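PDB 3NRA: aspartate aminotransferase from Rhodobacter sphaeroides, which probably catalyses the pyridoxal-phosphate-dependent transfer of the amino group from L-aspartate to 2-oxoglutarate, giving oxaloacetate and L-glutamate. Local coordinates for residues F183-P188 with E199-I204. Residues are numbered along the deposited sequence; the frame is centred on the assembly and turned at random. Where two conformers were deposited one is given.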
ATOM      1  N   PHE B 183      19.678   8.868  -7.661  1.00 14.93           N
ATOM      2  CA  PHE B 183      19.359  10.185  -7.106  1.00 13.45           C
ATOM      3  C   PHE B 183      17.831  10.356  -7.050  1.00 13.48           C
ATOM      4  O   PHE B 183      17.163  10.166  -8.039  1.00 12.77           O
ATOM      5  CB  PHE B 183      19.973  11.262  -8.005  1.00 14.41           C
ATOM      6  CG  PHE B 183      19.599  12.693  -7.622  1.00 15.25           C
ATOM      7  CD1 PHE B 183      19.741  13.147  -6.315  1.00 13.58           C
ATOM      8  CD2 PHE B 183      19.216  13.607  -8.604  1.00 15.42           C
ATOM      9  CE1 PHE B 183      19.463  14.452  -5.986  1.00 14.31           C
ATOM     10  CE2 PHE B 183      18.889  14.917  -8.258  1.00 15.69           C
ATOM     11  CZ  PHE B 183      19.025  15.333  -6.942  1.00 14.56           C
ATOM     12  N   LEU B 184      17.313  10.710  -5.864  1.00 13.62           N
ATOM     13  CA  LEU B 184      15.885  10.876  -5.600  1.00 13.37           C
ATOM     14  C   LEU B 184      15.690  12.299  -5.133  1.00 13.10           C
ATOM     15  O   LEU B 184      16.436  12.760  -4.246  1.00 14.23           O
ATOM     16  CB  LEU B 184      15.445   9.913  -4.497  1.00 13.21           C
ATOM     17  CG  LEU B 184      14.109  10.187  -3.815  1.00 14.69           C
ATOM     18  CD1 LEU B 184      12.910  10.109  -4.819  1.00 11.48           C
ATOM     19  CD2 LEU B 184      13.925   9.251  -2.620  1.00 11.49           C
ATOM     20  N   PHE B 185      14.734  13.012  -5.745  1.00 12.33           N
ATOM     21  CA  PHE B 185      14.408  14.380  -5.351  1.00 11.87           C
ATOM     22  C   PHE B 185      12.971  14.754  -5.675  1.00 11.90           C
ATOM     23  O   PHE B 185      12.365  14.196  -6.621  1.00 11.52           O
ATOM     24  CB  PHE B 185      15.402  15.389  -5.986  1.00 12.34           C
ATOM     25  CG  PHE B 185      15.149  15.693  -7.440  1.00 12.25           C
ATOM     26  CD1 PHE B 185      15.369  14.741  -8.411  1.00 12.91           C
ATOM     27  CD2 PHE B 185      14.778  16.980  -7.840  1.00 15.48           C
ATOM     28  CE1 PHE B 185      15.167  15.031  -9.773  1.00 15.32           C
ATOM     29  CE2 PHE B 185      14.563  17.280  -9.186  1.00 15.41           C
ATOM     30  CZ  PHE B 185      14.759  16.300 -10.156  1.00 14.64           C
ATOM     31  N   SER B 186      12.411  15.677  -4.874  1.00 11.38           N
ATOM     32  CA  SER B 186      11.119  16.265  -5.171  1.00 12.28           C
ATOM     33  C   SER B 186      11.273  17.620  -5.881  1.00 12.14           C
ATOM     34  O   SER B 186      12.163  18.407  -5.562  1.00 13.68           O
ATOM     35  CB  SER B 186      10.252  16.417  -3.888  1.00 12.52           C
ATOM     36  OG  SER B 186      10.802  17.373  -3.021  1.00 13.01           O
ATOM     37  N   ASN B 187      10.402  17.842  -6.862  1.00 12.46           N
ATOM     38  CA  ASN B 187      10.344  19.057  -7.655  1.00 12.30           C
ATOM     39  C   ASN B 187       8.877  19.327  -8.021  1.00 12.36           C
ATOM     40  O   ASN B 187       8.327  18.602  -8.815  1.00 11.98           O
ATOM     41  CB  ASN B 187      11.151  18.903  -8.940  1.00 12.67           C
ATOM     42  CG  ASN B 187      11.235  20.183  -9.717  1.00 15.01           C
ATOM     43  OD1 ASN B 187      11.063  21.259  -9.158  1.00 16.60           O
ATOM     44  ND2 ASN B 187      11.478  20.081 -11.013  1.00 10.99           N
ATOM     45  N   PRO B 188       8.235  20.361  -7.408  1.00 12.56           N
ATOM     46  CA  PRO B 188       8.763  21.282  -6.433  1.00 12.57           C
ATOM     47  C   PRO B 188       9.208  20.596  -5.139  1.00 13.52           C
ATOM     48  O   PRO B 188       8.627  19.555  -4.727  1.00 13.78           O
ATOM     49  CB  PRO B 188       7.585  22.200  -6.154  1.00 13.24           C
ATOM     50  CG  PRO B 188       6.409  21.358  -6.349  1.00 13.07           C
ATOM     51  CD  PRO B 188       6.788  20.575  -7.589  1.00 13.72           C
ATOM     52  N   GLU B 199      18.239  25.171 -15.969  1.00 20.42           N
ATOM     53  CA  GLU B 199      19.662  24.886 -15.922  1.00 22.45           C
ATOM     54  C   GLU B 199      19.971  23.796 -14.879  1.00 20.71           C
ATOM     55  O   GLU B 199      20.720  22.874 -15.161  1.00 21.57           O
ATOM     56  CB  GLU B 199      20.448  26.195 -15.610  1.00 24.09           C
ATOM     57  CG  GLU B 199      21.784  26.332 -16.314  1.00 32.12           C
ATOM     58  CD  GLU B 199      22.919  25.484 -15.693  1.00 39.64           C
ATOM     59  OE1 GLU B 199      22.882  25.215 -14.466  1.00 45.16           O
ATOM     60  OE2 GLU B 199      23.869  25.114 -16.444  1.00 45.12           O
ATOM     61  N   GLU B 200      19.356  23.879 -13.693  1.00 19.44           N
ATOM     62  CA  GLU B 200      19.519  22.822 -12.677  1.00 17.56           C
ATOM     63  C   GLU B 200      19.082  21.458 -13.187  1.00 16.92           C
ATOM     64  O   GLU B 200      19.765  20.470 -12.972  1.00 16.58           O
ATOM     65  CB  GLU B 200      18.784  23.162 -11.380  1.00 16.94           C
ATOM     66  CG  GLU B 200      19.519  24.265 -10.531  1.00 15.76           C
ATOM     67  CD  GLU B 200      18.697  24.781  -9.390  1.00 15.93           C
ATOM     68  OE1 GLU B 200      17.465  25.031  -9.574  1.00 14.56           O
ATOM     69  OE2 GLU B 200      19.284  24.989  -8.309  1.00 13.31           O
ATOM     70  N   ILE B 201      17.953  21.415 -13.878  1.00 15.58           N
ATOM     71  CA  ILE B 201      17.414  20.157 -14.370  1.00 14.52           C
ATOM     72  C   ILE B 201      18.282  19.622 -15.516  1.00 14.60           C
ATOM     73  O   ILE B 201      18.476  18.407 -15.637  1.00 14.83           O
ATOM     74  CB  ILE B 201      15.939  20.342 -14.810  1.00 14.99           C
ATOM     75  CG1 ILE B 201      15.056  20.603 -13.561  1.00 13.52           C
ATOM     76  CG2 ILE B 201      15.432  19.151 -15.652  1.00 13.35           C
ATOM     77  CD1 ILE B 201      14.891  19.405 -12.598  1.00 11.76           C
ATOM     78  N   GLY B 202      18.831  20.527 -16.318  1.00 14.73           N
ATOM     79  CA  GLY B 202      19.743  20.159 -17.396  1.00 16.51           C
ATOM     80  C   GLY B 202      21.022  19.527 -16.875  1.00 16.58           C
ATOM     81  O   GLY B 202      21.473  18.504 -17.389  1.00 17.60           O
ATOM     82  N   GLN B 203      21.552  20.103 -15.809  1.00 17.20           N
ATOM     83  CA  GLN B 203      22.776  19.592 -15.207  0.60 17.56           C
ATOM     84  C   GLN B 203      22.523  18.300 -14.456  1.00 16.71           C
ATOM     85  O   GLN B 203      23.364  17.419 -14.472  1.00 16.55           O
ATOM     86  CB  GLN B 203      23.444  20.644 -14.291  0.60 17.75           C
ATOM     87  CG  GLN B 203      24.881  20.231 -13.734  0.60 19.10           C
ATOM     88  CD  GLN B 203      25.965  20.130 -14.821  0.60 18.87           C
ATOM     89  OE1 GLN B 203      25.684  20.235 -16.017  0.60 16.97           O
ATOM     90  NE2 GLN B 203      27.211  19.939 -14.392  0.60 20.75           N
ATOM     91  N   ILE B 204      21.351  18.177 -13.824  1.00 15.89           N
ATOM     92  CA  ILE B 204      20.984  16.920 -13.171  1.00 15.08           C
ATOM     93  C   ILE B 204      20.890  15.831 -14.220  1.00 15.26           C
ATOM     94  O   ILE B 204      21.408  14.747 -14.029  1.00 16.70           O
ATOM     95  CB  ILE B 204      19.632  17.008 -12.393  1.00 14.75           C
ATOM     96  CG1 ILE B 204      19.820  17.752 -11.046  1.00 14.54           C
ATOM     97  CG2 ILE B 204      19.064  15.593 -12.130  1.00 11.69           C
ATOM     98  CD1 ILE B 204      18.520  18.203 -10.405  1.00 12.65           C
TER
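I204 reaches two phenylalanine rings at once. Its CG2 meets the edge of the F183 ring near the ring plane, 3.9 Å from CE2, and its CD1 sits 4.1 Å above the plane of the F185 ring, displaced from the ring centre. The extended end of the isoleucine (chi2 165°) carries CD1 to that face. One helical turn earlier, I201 bends its CD1 to the edge of the same F185 ring, 4.0 Å from CZ. This methyl also lies 3.8 Å from N187 ND2, a van der Waals contact with the nitrogen, not a polar bond. With F185 touched on a face and at an edge by different isoleucines, an alanine in place of I204 would probably open a gap between the helix and the two rings and leave one face of F185 with less to hold it against turning.

Farther out, L172 of helix 169-177 touches both F183 and I204, while Y196 packs edge-to-face on F185 and its backbone N donates to N187 OD1, which helps to hold the amide with ND2 turned to I201. The strand and helix segments run nearly antiparallel (163°, axes 12.7 Å apart), as expected within the beta-alpha-beta unit 182-218. All five touching residues are buried and the closest contacts all run through isoleucine methyl groups, so helix and sheet cohere here through dispersion and hydrophobic burial, with the amide oxygen OD1 satisfied by Y196 N.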